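Pectinesterase (Sitophilus oryzae, PDB 4PMH) is a pectin methylesterase that hydrolyses the methyl esters of polygalacturonate, releasing methanol, and probably helps the rice weevil digest plant cell walls. Local coordinates at residues Y68-A73 and T90-G95; T50-V55 and V79-N84; D100-L105 and S165-A170; S31-S36 and Q187-N192; A193-H198 and S214-T219. All blocks are in the same frame, centred on the assembly; numbering follows the deposited sequence.

Interaction 1 of 5, residues Y68-A73 and T90-G95; sequences YIKINA and TIYGGG
Four backbone hydrogen bonds join Tyr68-Ala73 to Thr90-Gly95 as neighbouring parallel strands, with N-to-C directions 21° apart. Ile69 bonds through both its backbone polar atoms: its N donates to Thr90 O at 2.8 Å and its O accepts from Tyr92 N. Ile71 repeats the pattern one step on, its N reaching Tyr92 O and its O receiving Gly94 N at 2.8 Å.

Aromatic packing marks the face of the sheet that carries Tyr68, Thr90, Lys70 and Tyr92. Tyr92 CG sits between its backbone N and carbonyl carbon (chi1 71°), which lays the ring back over the neighbouring strand. Lys70 CB lies over one face of that ring, a CH-pi contact of 4.1 Å to the centroid, and Lys70 CD continues to Tyr92 OH at 3.5 Å, while Tyr68 CB meets the ring edge at CE1. The phenol OH itself is hydrogen-bonded to Lys39 O. Beside this pair, Tyr68 and Thr90 point the same way, Tyr68 CD2 lying 3.5 Å from Thr90 CB; Thr90 OG1 bonds to Gln160.

Purely apolar contacts fill the other face. Ile91 CG2 meets Ile71 CD1 at 3.6 Å, and Ile91 CG1 lies alongside Ile69 CD1 at 4.1 Å. Helix 51-61 packs against both Ile69 and Ile71.

Two adjacent rungs of a right-handed parallel beta-helix, the fold of pectinesterases, are thus given an oily isoleucine side under the helix and an outer side where aliphatic lysine carbons shelter a tyrosine ring.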
# COMPACT_ATOMS: atom_id res chain seq x y z
N TYR A 68 8.21 -9.56 19.73
CA TYR A 68 7.67 -10.46 18.73
C TYR A 68 6.29 -10.96 19.15
O TYR A 68 6.14 -11.62 20.19
CB TYR A 68 8.61 -11.64 18.52
CG TYR A 68 9.90 -11.21 17.86
CD1 TYR A 68 10.98 -10.73 18.61
CD2 TYR A 68 10.04 -11.26 16.47
CE1 TYR A 68 12.16 -10.32 17.99
CE2 TYR A 68 11.22 -10.86 15.85
CZ TYR A 68 12.27 -10.39 16.61
OH TYR A 68 13.44 -10.00 15.98
N ILE A 69 5.31 -10.61 18.34
CA ILE A 69 3.95 -11.00 18.56
C ILE A 69 3.60 -12.06 17.54
O ILE A 69 3.51 -11.75 16.34
CB ILE A 69 2.97 -9.82 18.40
CG1 ILE A 69 3.21 -8.83 19.53
CG2 ILE A 69 1.53 -10.32 18.40
CD1 ILE A 69 2.74 -7.42 19.27
N LYS A 70 3.40 -13.29 18.01
CA LYS A 70 2.99 -14.38 17.15
C LYS A 70 1.48 -14.54 17.15
O LYS A 70 0.86 -14.60 18.21
CB LYS A 70 3.62 -15.67 17.64
CG LYS A 70 3.25 -16.85 16.78
CD LYS A 70 4.12 -18.06 17.12
CE LYS A 70 3.72 -18.68 18.43
NZ LYS A 70 4.30 -20.05 18.55
N ILE A 71 0.89 -14.60 15.96
CA ILE A 71 -0.54 -14.85 15.84
C ILE A 71 -0.78 -16.27 15.36
O ILE A 71 -0.52 -16.60 14.19
CB ILE A 71 -1.22 -13.87 14.84
CG1 ILE A 71 -0.87 -12.41 15.20
CG2 ILE A 71 -2.73 -14.12 14.81
CD1 ILE A 71 -1.50 -11.34 14.31
N ASN A 72 -1.30 -17.11 16.23
CA ASN A 72 -1.59 -18.48 15.85
C ASN A 72 -2.49 -18.51 14.63
O ASN A 72 -3.37 -17.65 14.47
CB ASN A 72 -2.24 -19.25 16.99
CG ASN A 72 -1.24 -19.75 18.01
OD1 ASN A 72 -0.03 -19.64 17.82
ND2 ASN A 72 -1.74 -20.32 19.09
N ALA A 73 -2.27 -19.52 13.79
CA ALA A 73 -3.04 -19.74 12.59
C ALA A 73 -4.53 -19.68 12.90
O ALA A 73 -4.98 -20.20 13.92
CB ALA A 73 -2.68 -21.09 11.99
N THR A 90 7.42 -6.75 15.83
CA THR A 90 7.28 -7.69 14.73
C THR A 90 6.01 -8.49 15.01
O THR A 90 5.87 -9.10 16.07
CB THR A 90 8.50 -8.63 14.67
OG1 THR A 90 9.65 -7.84 14.40
CG2 THR A 90 8.34 -9.69 13.61
N ILE A 91 5.06 -8.45 14.08
CA ILE A 91 3.81 -9.19 14.20
C ILE A 91 3.79 -10.21 13.09
O ILE A 91 3.77 -9.85 11.92
CB ILE A 91 2.59 -8.24 14.09
CG1 ILE A 91 2.61 -7.18 15.20
CG2 ILE A 91 1.27 -9.01 14.16
CD1 ILE A 91 3.20 -5.86 14.78
N TYR A 92 3.81 -11.50 13.46
CA TYR A 92 3.86 -12.56 12.48
C TYR A 92 2.88 -13.68 12.69
O TYR A 92 2.58 -14.04 13.81
CB TYR A 92 5.26 -13.12 12.37
CG TYR A 92 5.74 -13.94 13.53
CD1 TYR A 92 6.36 -13.35 14.62
CD2 TYR A 92 5.61 -15.30 13.52
CE1 TYR A 92 6.83 -14.12 15.68
CE2 TYR A 92 6.09 -16.08 14.55
CZ TYR A 92 6.69 -15.48 15.63
OH TYR A 92 7.13 -16.25 16.68
N GLY A 93 2.41 -14.24 11.59
CA GLY A 93 1.51 -15.37 11.62
C GLY A 93 2.28 -16.64 11.97
O GLY A 93 3.42 -16.84 11.54
N GLY A 94 1.65 -17.50 12.76
CA GLY A 94 2.28 -18.74 13.22
C GLY A 94 2.14 -19.93 12.28
O GLY A 94 2.61 -21.02 12.61
N GLY A 95 1.49 -19.76 11.13
CA GLY A 95 1.25 -20.86 10.18
C GLY A 95 2.41 -21.13 9.24
O GLY A 95 3.41 -20.40 9.25

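Interaction 2 of 5, residues T50-V55 and V79-N84; sequences TIQAAV and VVYIPN
Gln52, near the start of helix 51-61, grips the backbone of Tyr81 with its amide, tying the helix to strand 80-82, an outermost strand of its sheet in the parallel beta-helix. Tyr81 N donates to Gln52 OE1 at 2.8 Å, and Gln52 NE2 returns a bond to Tyr81 O at 3.0 Å, so one planar amide reads both polar atoms of a single residue. Each bond lies in the acceptor's carbonyl plane, on a lone pair. The side chain reaches there because it bends at chi2 (57°), and Asn56 OD1 takes a further bond from NE2. Shortening it to an alanine is likely to leave Tyr81 N and O without these mates on the buried edge of the strand.

Val80 turns its two methyls to the helix: CG2 meets Ile51 CG2 at 3.7 Å, the side chains crossing at about a right angle, and CG1 meets Val55 CG2 at 4.0 Å. Val55 also closes on Ile82, with CG1 3.7 Å from Ile82 CD1, and its CG1 touches Tyr81 O. At the helix start, where Thr50 OG1 caps Ala53 N, a water accepts from Gln52 N and donates to Val79 O, 2.8 Å from each.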
# COMPACT_ATOMS: atom_id res chain seq x y z
N THR A 50 -7.31 -11.60 21.78
CA THR A 50 -7.42 -10.70 20.64
C THR A 50 -6.00 -10.28 20.26
O THR A 50 -5.09 -10.32 21.09
CB THR A 50 -8.24 -9.44 20.97
OG1 THR A 50 -7.59 -8.71 22.01
CG2 THR A 50 -9.65 -9.80 21.41
N ILE A 51 -5.81 -9.86 19.01
CA ILE A 51 -4.51 -9.38 18.56
C ILE A 51 -4.19 -8.05 19.23
O ILE A 51 -3.06 -7.83 19.69
CB ILE A 51 -4.42 -9.25 17.02
CG1 ILE A 51 -4.72 -10.59 16.33
CG2 ILE A 51 -3.02 -8.74 16.62
CD1 ILE A 51 -5.21 -10.46 14.90
N GLN A 52 -5.20 -7.18 19.31
CA GLN A 52 -5.03 -5.86 19.93
C GLN A 52 -4.44 -6.03 21.33
O GLN A 52 -3.56 -5.27 21.71
CB GLN A 52 -6.36 -5.08 20.01
CG GLN A 52 -6.15 -3.58 20.30
CD GLN A 52 -5.27 -2.91 19.26
OE1 GLN A 52 -5.53 -3.00 18.06
NE2 GLN A 52 -4.18 -2.29 19.71
N ALA A 53 -4.93 -7.01 22.09
CA ALA A 53 -4.43 -7.25 23.45
C ALA A 53 -2.94 -7.57 23.49
O ALA A 53 -2.25 -7.14 24.40
CB ALA A 53 -5.21 -8.36 24.13
N ALA A 54 -2.45 -8.31 22.51
CA ALA A 54 -1.01 -8.62 22.45
C ALA A 54 -0.22 -7.35 22.09
O ALA A 54 0.83 -7.11 22.64
CB ALA A 54 -0.75 -9.70 21.44
N VAL A 55 -0.75 -6.55 21.15
CA VAL A 55 -0.12 -5.30 20.71
C VAL A 55 -0.02 -4.36 21.90
O VAL A 55 1.05 -3.77 22.15
CB VAL A 55 -0.91 -4.63 19.55
CG1 VAL A 55 -0.49 -3.17 19.34
CG2 VAL A 55 -0.77 -5.44 18.27
N VAL A 79 -9.87 -5.49 13.96
CA VAL A 79 -8.81 -4.58 13.56
C VAL A 79 -7.56 -4.81 14.40
O VAL A 79 -7.61 -5.42 15.48
CB VAL A 79 -9.21 -3.11 13.69
CG1 VAL A 79 -10.31 -2.77 12.70
CG2 VAL A 79 -9.62 -2.75 15.11
N VAL A 80 -6.44 -4.29 13.90
CA VAL A 80 -5.17 -4.23 14.64
C VAL A 80 -4.62 -2.82 14.47
O VAL A 80 -4.35 -2.39 13.35
CB VAL A 80 -4.16 -5.25 14.09
CG1 VAL A 80 -2.87 -5.23 14.91
CG2 VAL A 80 -4.76 -6.64 14.08
N TYR A 81 -4.52 -2.09 15.58
CA TYR A 81 -4.10 -0.70 15.58
C TYR A 81 -2.77 -0.64 16.31
O TYR A 81 -2.68 -1.04 17.48
CB TYR A 81 -5.10 0.21 16.30
CG TYR A 81 -6.41 0.50 15.59
CD1 TYR A 81 -6.68 0.05 14.31
CD2 TYR A 81 -7.40 1.26 16.22
CE1 TYR A 81 -7.88 0.32 13.69
CE2 TYR A 81 -8.60 1.56 15.60
CZ TYR A 81 -8.84 1.08 14.34
OH TYR A 81 -10.04 1.35 13.73
N ILE A 82 -1.75 -0.14 15.61
CA ILE A 82 -0.45 0.13 16.23
C ILE A 82 -0.28 1.63 16.35
O ILE A 82 0.04 2.29 15.38
CB ILE A 82 0.77 -0.42 15.44
CG1 ILE A 82 0.52 -1.81 14.86
CG2 ILE A 82 2.02 -0.35 16.31
CD1 ILE A 82 0.56 -2.97 15.82
N PRO A 83 -0.53 2.20 17.55
CA PRO A 83 -0.32 3.62 17.77
C PRO A 83 1.17 3.95 17.85
O PRO A 83 1.99 3.06 18.03
CB PRO A 83 -1.00 3.87 19.11
CG PRO A 83 -0.80 2.60 19.84
CD PRO A 83 -0.88 1.51 18.80
N ASN A 84 1.51 5.22 17.75
CA ASN A 84 2.92 5.64 17.78
C ASN A 84 3.57 5.18 19.08
O ASN A 84 2.99 5.32 20.15
CB ASN A 84 3.04 7.16 17.62
CG ASN A 84 4.41 7.59 17.08
OD1 ASN A 84 5.37 6.82 17.06
ND2 ASN A 84 4.50 8.83 16.66
O HOH W 1 -7.45 -7.19 17.61

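Interaction 3 of 5, residues D100-L105 and S165-A170; sequences DTLITL and SIENSA
Thr104 OG1 is held by two partners: it donates to Glu167 OE1 at 2.9 Å and accepts from a water at 2.7 Å, which also joins Ser169 OG. Thr104 and Glu167 stand side by side on the same face of the sheet. OG1 lies anti to the backbone N (chi1 179°), and the carboxylate is met on its anti side, 30° out of its plane. Further back, Leu102 CD1 lies 3.7 Å from Ser165 CB, and Ser165 OG turns to Pro98 O and Arg194.

A run of parallel strand bonds joins Asp100-Leu105 to Ser165-Ala170. Ser165 N donates to Thr101 O at 2.7 Å, then Ile103 N to Ser165 O, Glu167 N to Ile103 O, and Leu105 N to Glu167 O, the longest of them at 3.2 Å. Leu105 O closes the run, accepting from Ser169 N at 2.8 Å, while Asn168 CA adds a CA-H...O contact at 3.2 Å.

On the other face, Ile103 and Ile166 both touch Phe152, inside the coil.

Consecutive coils of the right-handed parallel beta-helix are stitched here by backbone bonds, with the Thr104-Glu167 pair on one face and Ile103 and Ile166 on the other, where Asn168 is the polar exception. The side chain of Asn168 lies about 8 Å from that of Asp200, the probable proton donor, so its amide, held by Met107 O and Val179 O, is fixed near the probable catalytic site.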
# COMPACT_ATOMS: atom_id res chain seq x y z
N ASP A 100 -2.45 -18.99 6.15
CA ASP A 100 -2.91 -19.67 7.35
C ASP A 100 -3.33 -18.72 8.51
O ASP A 100 -3.90 -19.17 9.49
CB ASP A 100 -1.81 -20.62 7.86
CG ASP A 100 -1.54 -21.78 6.91
OD1 ASP A 100 -2.44 -22.12 6.11
OD2 ASP A 100 -0.42 -22.33 6.93
N THR A 101 -3.00 -17.44 8.40
CA THR A 101 -3.33 -16.47 9.42
C THR A 101 -4.00 -15.29 8.73
O THR A 101 -3.35 -14.57 8.00
CB THR A 101 -2.08 -16.03 10.18
OG1 THR A 101 -1.37 -17.19 10.63
CG2 THR A 101 -2.47 -15.17 11.38
N LEU A 102 -5.29 -15.12 8.96
CA LEU A 102 -6.10 -14.16 8.20
C LEU A 102 -6.82 -13.19 9.14
O LEU A 102 -7.59 -13.61 10.01
CB LEU A 102 -7.12 -14.90 7.35
CG LEU A 102 -8.16 -14.03 6.63
CD1 LEU A 102 -7.45 -13.13 5.63
CD2 LEU A 102 -9.23 -14.87 5.94
N ILE A 103 -6.55 -11.90 8.98
CA ILE A 103 -7.19 -10.86 9.72
C ILE A 103 -8.11 -10.16 8.74
O ILE A 103 -7.63 -9.57 7.78
CB ILE A 103 -6.15 -9.86 10.25
CG1 ILE A 103 -5.02 -10.59 10.99
CG2 ILE A 103 -6.81 -8.82 11.14
CD1 ILE A 103 -3.83 -9.72 11.32
N THR A 104 -9.42 -10.26 8.94
CA THR A 104 -10.34 -9.84 7.90
C THR A 104 -11.61 -9.19 8.43
O THR A 104 -12.15 -9.61 9.45
CB THR A 104 -10.74 -11.04 6.99
OG1 THR A 104 -11.66 -10.59 6.00
CG2 THR A 104 -11.39 -12.20 7.78
N LEU A 105 -12.09 -8.18 7.71
CA LEU A 105 -13.39 -7.56 7.98
C LEU A 105 -13.97 -7.05 6.67
O LEU A 105 -13.23 -6.82 5.73
CB LEU A 105 -13.22 -6.38 8.93
CG LEU A 105 -12.96 -6.67 10.40
CD1 LEU A 105 -12.57 -5.40 11.13
CD2 LEU A 105 -14.18 -7.30 11.05
N SER A 165 -2.05 -12.71 6.47
CA SER A 165 -2.95 -12.16 5.47
C SER A 165 -3.83 -11.09 6.11
O SER A 165 -4.43 -11.31 7.18
CB SER A 165 -3.83 -13.27 4.90
OG SER A 165 -3.09 -14.29 4.23
N ILE A 166 -3.96 -9.95 5.44
CA ILE A 166 -4.84 -8.89 5.89
C ILE A 166 -5.82 -8.60 4.78
O ILE A 166 -5.43 -8.38 3.64
CB ILE A 166 -4.07 -7.58 6.22
CG1 ILE A 166 -2.92 -7.82 7.21
CG2 ILE A 166 -5.02 -6.55 6.80
CD1 ILE A 166 -1.90 -6.71 7.28
N GLU A 167 -7.10 -8.57 5.13
CA GLU A 167 -8.13 -8.40 4.14
C GLU A 167 -9.20 -7.43 4.59
O GLU A 167 -9.68 -7.50 5.72
CB GLU A 167 -8.81 -9.76 3.86
CG GLU A 167 -10.05 -9.65 2.99
CD GLU A 167 -10.59 -11.00 2.62
OE1 GLU A 167 -10.79 -11.81 3.54
OE2 GLU A 167 -10.78 -11.24 1.40
N ASN A 168 -9.59 -6.55 3.69
CA ASN A 168 -10.86 -5.84 3.83
C ASN A 168 -11.74 -6.26 2.64
O ASN A 168 -11.49 -5.91 1.49
CB ASN A 168 -10.63 -4.33 3.91
CG ASN A 168 -11.87 -3.57 4.38
OD1 ASN A 168 -13.01 -4.02 4.19
ND2 ASN A 168 -11.64 -2.42 5.01
N SER A 169 -12.77 -7.04 2.95
CA SER A 169 -13.49 -7.81 1.95
C SER A 169 -14.65 -7.04 1.34
O SER A 169 -15.41 -7.59 0.56
CB SER A 169 -13.99 -9.13 2.55
OG SER A 169 -14.90 -8.93 3.62
N ALA A 170 -14.77 -5.76 1.67
CA ALA A 170 -15.87 -4.95 1.13
C ALA A 170 -15.81 -4.87 -0.39
O ALA A 170 -14.83 -4.38 -0.96
CB ALA A 170 -15.85 -3.56 1.73
O HOH W 2 -14.35 -10.34 5.84

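Interaction 4 of 5, residues S31-S36 and Q187-N192; sequences SPPSIS and QIQIHN
Gln189 stands up from its strand with its amide pushed among Pro32, Pro33 and Ile35 of the Ser31-Ser36 loop. The chain is extended beyond CG, and CG lies anti to the carbonyl carbon (chi1 -59°), which carries the amide out to the loop. Gln189 NE2 donates to Pro33 O at 2.8 Å with an N-H...O angle of 163°. The acceptor lies within 6° of the glutamine amide plane, and the donor lies in the plane of the proline carbonyl, so the bond lies close to both planes, although the two groups are twisted against each other about it.

Around this bond the loop supplies carbon. Pro32 CB approaches Gln189 NE2 at 3.7 Å, whereas the ring of Pro33 crosses the amide obliquely and brings CD within 3.5 Å of Gln189 OE1. That oxygen is itself hydrogen-bonded to Gln160 NE2 on the neighbouring strand, so both ends of the amide have a polar partner and its rotation is fixed.

Strand 188-191 is part of a long sheet of the right-handed parallel beta-helix, and the segment Ser31-Ser36, which comes before the first strand of that sheet, lies across its outer face. Trp30 also touches Gln189, while Pro33 and Ile35 reach Gln160 as well, so the loop spans more than one coil.

Ile35 slides past Gln189 in the opposite direction, CD1 packing against the amide nitrogen. Its CB lies 4.3 Å from His191 CD2, an oblique approach to the imidazole. His191 ND1 is hydrogen-bonded to Thr217 OG1 on the next strand.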
# COMPACT_ATOMS: atom_id res chain seq x y z
N SER A 31 18.87 1.11 6.47
CA SER A 31 19.37 -0.24 6.31
C SER A 31 18.43 -1.19 7.09
O SER A 31 18.54 -1.32 8.32
CB SER A 31 20.78 -0.31 6.82
OG SER A 31 20.93 0.45 8.01
N PRO A 32 17.47 -1.79 6.38
CA PRO A 32 16.42 -2.60 7.02
C PRO A 32 16.99 -3.83 7.72
O PRO A 32 17.82 -4.53 7.13
CB PRO A 32 15.53 -3.02 5.85
CG PRO A 32 15.83 -2.05 4.76
CD PRO A 32 17.27 -1.70 4.92
N PRO A 33 16.59 -4.07 8.97
CA PRO A 33 17.07 -5.30 9.59
C PRO A 33 16.47 -6.55 8.95
O PRO A 33 15.36 -6.50 8.41
CB PRO A 33 16.70 -5.15 11.06
CG PRO A 33 15.75 -4.00 11.15
CD PRO A 33 15.86 -3.19 9.90
N SER A 34 17.23 -7.64 8.98
CA SER A 34 16.73 -8.96 8.56
C SER A 34 15.48 -9.28 9.35
O SER A 34 15.43 -9.01 10.54
CB SER A 34 17.74 -10.05 8.91
OG SER A 34 17.91 -10.10 10.33
N ILE A 35 14.47 -9.86 8.71
CA ILE A 35 13.33 -10.33 9.46
C ILE A 35 13.75 -11.69 9.96
O ILE A 35 14.27 -12.51 9.21
CB ILE A 35 12.03 -10.42 8.63
CG1 ILE A 35 11.52 -9.02 8.29
CG2 ILE A 35 10.93 -11.12 9.42
CD1 ILE A 35 12.38 -8.29 7.30
N SER A 36 13.58 -11.90 11.26
CA SER A 36 13.99 -13.12 11.89
C SER A 36 13.02 -13.37 13.02
O SER A 36 13.26 -12.95 14.16
CB SER A 36 15.44 -13.01 12.39
OG SER A 36 15.90 -14.23 12.94
N GLN A 187 10.23 3.23 8.24
CA GLN A 187 10.92 1.96 8.45
C GLN A 187 10.00 0.77 8.71
O GLN A 187 10.31 -0.10 9.52
CB GLN A 187 11.99 2.09 9.55
CG GLN A 187 12.94 3.24 9.25
CD GLN A 187 14.02 3.41 10.27
OE1 GLN A 187 14.39 2.47 11.00
NE2 GLN A 187 14.57 4.63 10.33
N ILE A 188 8.89 0.73 7.97
CA ILE A 188 7.99 -0.41 8.01
C ILE A 188 8.43 -1.48 7.02
O ILE A 188 8.79 -1.20 5.87
CB ILE A 188 6.54 -0.01 7.65
CG1 ILE A 188 6.10 1.23 8.41
CG2 ILE A 188 5.59 -1.16 7.96
CD1 ILE A 188 6.39 1.20 9.89
N GLN A 189 8.39 -2.73 7.46
CA GLN A 189 8.80 -3.84 6.64
C GLN A 189 7.64 -4.82 6.58
O GLN A 189 7.11 -5.21 7.62
CB GLN A 189 10.03 -4.52 7.24
CG GLN A 189 11.24 -3.63 7.40
CD GLN A 189 12.34 -4.33 8.18
OE1 GLN A 189 12.50 -4.12 9.38
NE2 GLN A 189 13.09 -5.20 7.52
N ILE A 190 7.24 -5.20 5.37
CA ILE A 190 6.17 -6.17 5.16
C ILE A 190 6.76 -7.34 4.38
O ILE A 190 7.24 -7.14 3.26
CB ILE A 190 5.02 -5.57 4.34
CG1 ILE A 190 4.44 -4.33 5.00
CG2 ILE A 190 3.92 -6.60 4.12
CD1 ILE A 190 5.30 -3.10 4.86
N HIS A 191 6.76 -8.54 4.95
CA HIS A 191 7.49 -9.64 4.34
C HIS A 191 6.65 -10.91 4.33
O HIS A 191 6.14 -11.32 5.36
CB HIS A 191 8.79 -9.86 5.09
CG HIS A 191 9.60 -11.02 4.59
ND1 HIS A 191 10.08 -11.09 3.30
CD2 HIS A 191 10.08 -12.11 5.22
CE1 HIS A 191 10.78 -12.20 3.15
NE2 HIS A 191 10.80 -12.84 4.30
N ASN A 192 6.52 -11.52 3.15
CA ASN A 192 5.80 -12.78 3.03
C ASN A 192 4.34 -12.65 3.50
O ASN A 192 3.85 -13.43 4.28
CB ASN A 192 6.53 -13.89 3.80
CG ASN A 192 5.99 -15.28 3.47
OD1 ASN A 192 5.63 -15.58 2.32
ND2 ASN A 192 5.93 -16.15 4.48

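Interaction 5 of 5, residues A193-H198 and S214-T219; sequences ARLLGH and SYYTNT
Between Ala193-His198 and Ser214-Thr219 the backbones come together at one end: Ala193 and Thr219 have CA atoms 4.8 Å apart, while strands 194-196 and 214-217 belong to different sheets of the parallel beta-helix. Thr219 CA makes a CA-H...O contact with Ala193 O at 3.3 Å. A water donates to both Ala193 O and Asn218 O.

Thr219 OG1 accepts from Ala193 N at 3.2 Å and donates its own proton to Thr217 O at 2.8 Å, approaching that carbonyl from above its plane. Its position beside the backbone N (chi1 -72°) sends CG2 to the other side, 4.1 Å from Leu195 CD1. A valine in its place would probably leave Ala193 N without this acceptor and Thr217 O without this donor.

Leu195 points toward the other segment, its CD1 meeting the edge of the Tyr216 ring at CE2, also 4.1 Å away, with the side chains at about a right angle. Leu202 touches both, and Phe236 stacks on Tyr216.

The chemistry is that of a beta-helix corner: one hydroxyl, anchored on Thr217 O of its own turn, accepts the NH of Ala193 in the preceding coil, while leucine, a ring edge and a threonine methyl pack the interior.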
# COMPACT_ATOMS: atom_id res chain seq x y z
N ALA A 193 3.66 -11.64 2.99
CA ALA A 193 2.30 -11.35 3.40
C ALA A 193 1.38 -11.34 2.22
O ALA A 193 1.83 -11.36 1.05
CB ALA A 193 2.26 -10.00 4.13
N ARG A 194 0.09 -11.32 2.51
CA ARG A 194 -0.95 -11.28 1.51
C ARG A 194 -1.91 -10.15 1.92
O ARG A 194 -2.42 -10.15 3.04
CB ARG A 194 -1.69 -12.64 1.46
CG ARG A 194 -0.81 -13.87 1.15
CD ARG A 194 -1.56 -15.21 1.21
NE ARG A 194 -2.74 -15.25 0.34
CZ ARG A 194 -4.02 -15.29 0.74
NH1 ARG A 194 -4.38 -15.31 2.02
NH2 ARG A 194 -4.99 -15.30 -0.19
N LEU A 195 -2.13 -9.19 1.03
CA LEU A 195 -2.92 -8.01 1.31
C LEU A 195 -4.08 -8.00 0.30
O LEU A 195 -3.84 -7.94 -0.90
CB LEU A 195 -2.03 -6.74 1.22
CG LEU A 195 -0.73 -6.77 2.05
CD1 LEU A 195 0.14 -5.58 1.72
CD2 LEU A 195 -1.06 -6.80 3.54
N LEU A 196 -5.32 -8.11 0.79
CA LEU A 196 -6.46 -8.45 -0.05
C LEU A 196 -7.59 -7.43 0.05
O LEU A 196 -8.02 -7.07 1.12
CB LEU A 196 -7.03 -9.83 0.32
CG LEU A 196 -6.08 -10.99 0.65
CD1 LEU A 196 -6.86 -12.20 1.16
CD2 LEU A 196 -5.20 -11.37 -0.53
N GLY A 197 -8.07 -6.98 -1.09
CA GLY A 197 -9.13 -6.03 -1.10
C GLY A 197 -9.58 -5.81 -2.51
O GLY A 197 -9.36 -6.65 -3.38
N HIS A 198 -10.22 -4.67 -2.72
CA HIS A 198 -10.65 -4.30 -4.05
C HIS A 198 -10.20 -2.89 -4.34
O HIS A 198 -9.15 -2.72 -4.99
CB HIS A 198 -12.14 -4.51 -4.19
CG HIS A 198 -12.49 -5.94 -4.39
ND1 HIS A 198 -12.76 -6.79 -3.34
CD2 HIS A 198 -12.54 -6.70 -5.51
CE1 HIS A 198 -12.97 -8.01 -3.81
NE2 HIS A 198 -12.84 -7.98 -5.12
N SER A 214 8.94 2.36 3.43
CA SER A 214 8.42 1.01 3.67
C SER A 214 8.99 0.06 2.64
O SER A 214 9.30 0.46 1.52
CB SER A 214 6.88 0.96 3.69
OG SER A 214 6.29 1.62 2.58
N TYR A 215 9.17 -1.19 3.05
CA TYR A 215 9.83 -2.20 2.25
C TYR A 215 8.99 -3.46 2.27
O TYR A 215 8.87 -4.12 3.33
CB TYR A 215 11.22 -2.50 2.81
CG TYR A 215 12.21 -3.10 1.83
CD1 TYR A 215 11.81 -3.80 0.70
CD2 TYR A 215 13.57 -2.98 2.06
CE1 TYR A 215 12.74 -4.34 -0.18
CE2 TYR A 215 14.50 -3.52 1.19
CZ TYR A 215 14.07 -4.21 0.07
OH TYR A 215 15.00 -4.75 -0.81
N TYR A 216 8.44 -3.77 1.11
CA TYR A 216 7.63 -4.95 0.86
C TYR A 216 8.46 -5.99 0.12
O TYR A 216 8.96 -5.73 -0.93
CB TYR A 216 6.44 -4.58 -0.01
CG TYR A 216 5.50 -3.62 0.67
CD1 TYR A 216 5.81 -2.27 0.80
CD2 TYR A 216 4.32 -4.08 1.22
CE1 TYR A 216 4.95 -1.39 1.46
CE2 TYR A 216 3.46 -3.24 1.87
CZ TYR A 216 3.78 -1.89 2.00
OH TYR A 216 2.89 -1.08 2.66
N THR A 217 8.56 -7.18 0.69
CA THR A 217 9.27 -8.29 0.07
C THR A 217 8.39 -9.52 0.07
O THR A 217 7.68 -9.77 1.05
CB THR A 217 10.57 -8.62 0.83
OG1 THR A 217 10.32 -8.61 2.24
CG2 THR A 217 11.62 -7.60 0.52
N ASN A 218 8.43 -10.27 -1.03
CA ASN A 218 7.73 -11.53 -1.15
C ASN A 218 6.28 -11.45 -0.75
O ASN A 218 5.77 -12.30 -0.08
CB ASN A 218 8.47 -12.60 -0.36
CG ASN A 218 9.91 -12.73 -0.79
OD1 ASN A 218 10.75 -11.88 -0.48
ND2 ASN A 218 10.20 -13.77 -1.53
N THR A 219 5.60 -10.41 -1.22
CA THR A 219 4.27 -10.10 -0.76
C THR A 219 3.29 -10.02 -1.95
O THR A 219 3.64 -9.53 -3.05
CB THR A 219 4.33 -8.83 0.10
OG1 THR A 219 4.95 -9.15 1.36
CG2 THR A 219 2.93 -8.23 0.37
O HOH W 3 3.05 -13.99 0.06

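Interactions 1, 3 and 5 join neighbouring coils of one beta-helix, while 2 packs a helix and 4 a loop against it. Interactions 1 and 2 share an apolar seam, where Ile71 CD1 meets Ile51 CG2 at 3.8 Å, and Ile71 CG2 lies 3.6 Å from Thr101 CG2 of interaction 3. Interaction 3 continues into interaction 5: Ser165 OG lies 2.8 Å from Arg194 NH1. Interactions 4 and 5 join through His191 ND1 and Thr217 OG1, 2.7 Å apart, and Ser36 O touches Tyr68 CE2. The probable proton donor Asp200 lies about 8 Å from Asn168 and about 11 Å from Leu195, side chain to side chain, whereas the other contacts lie away from the catalytic site.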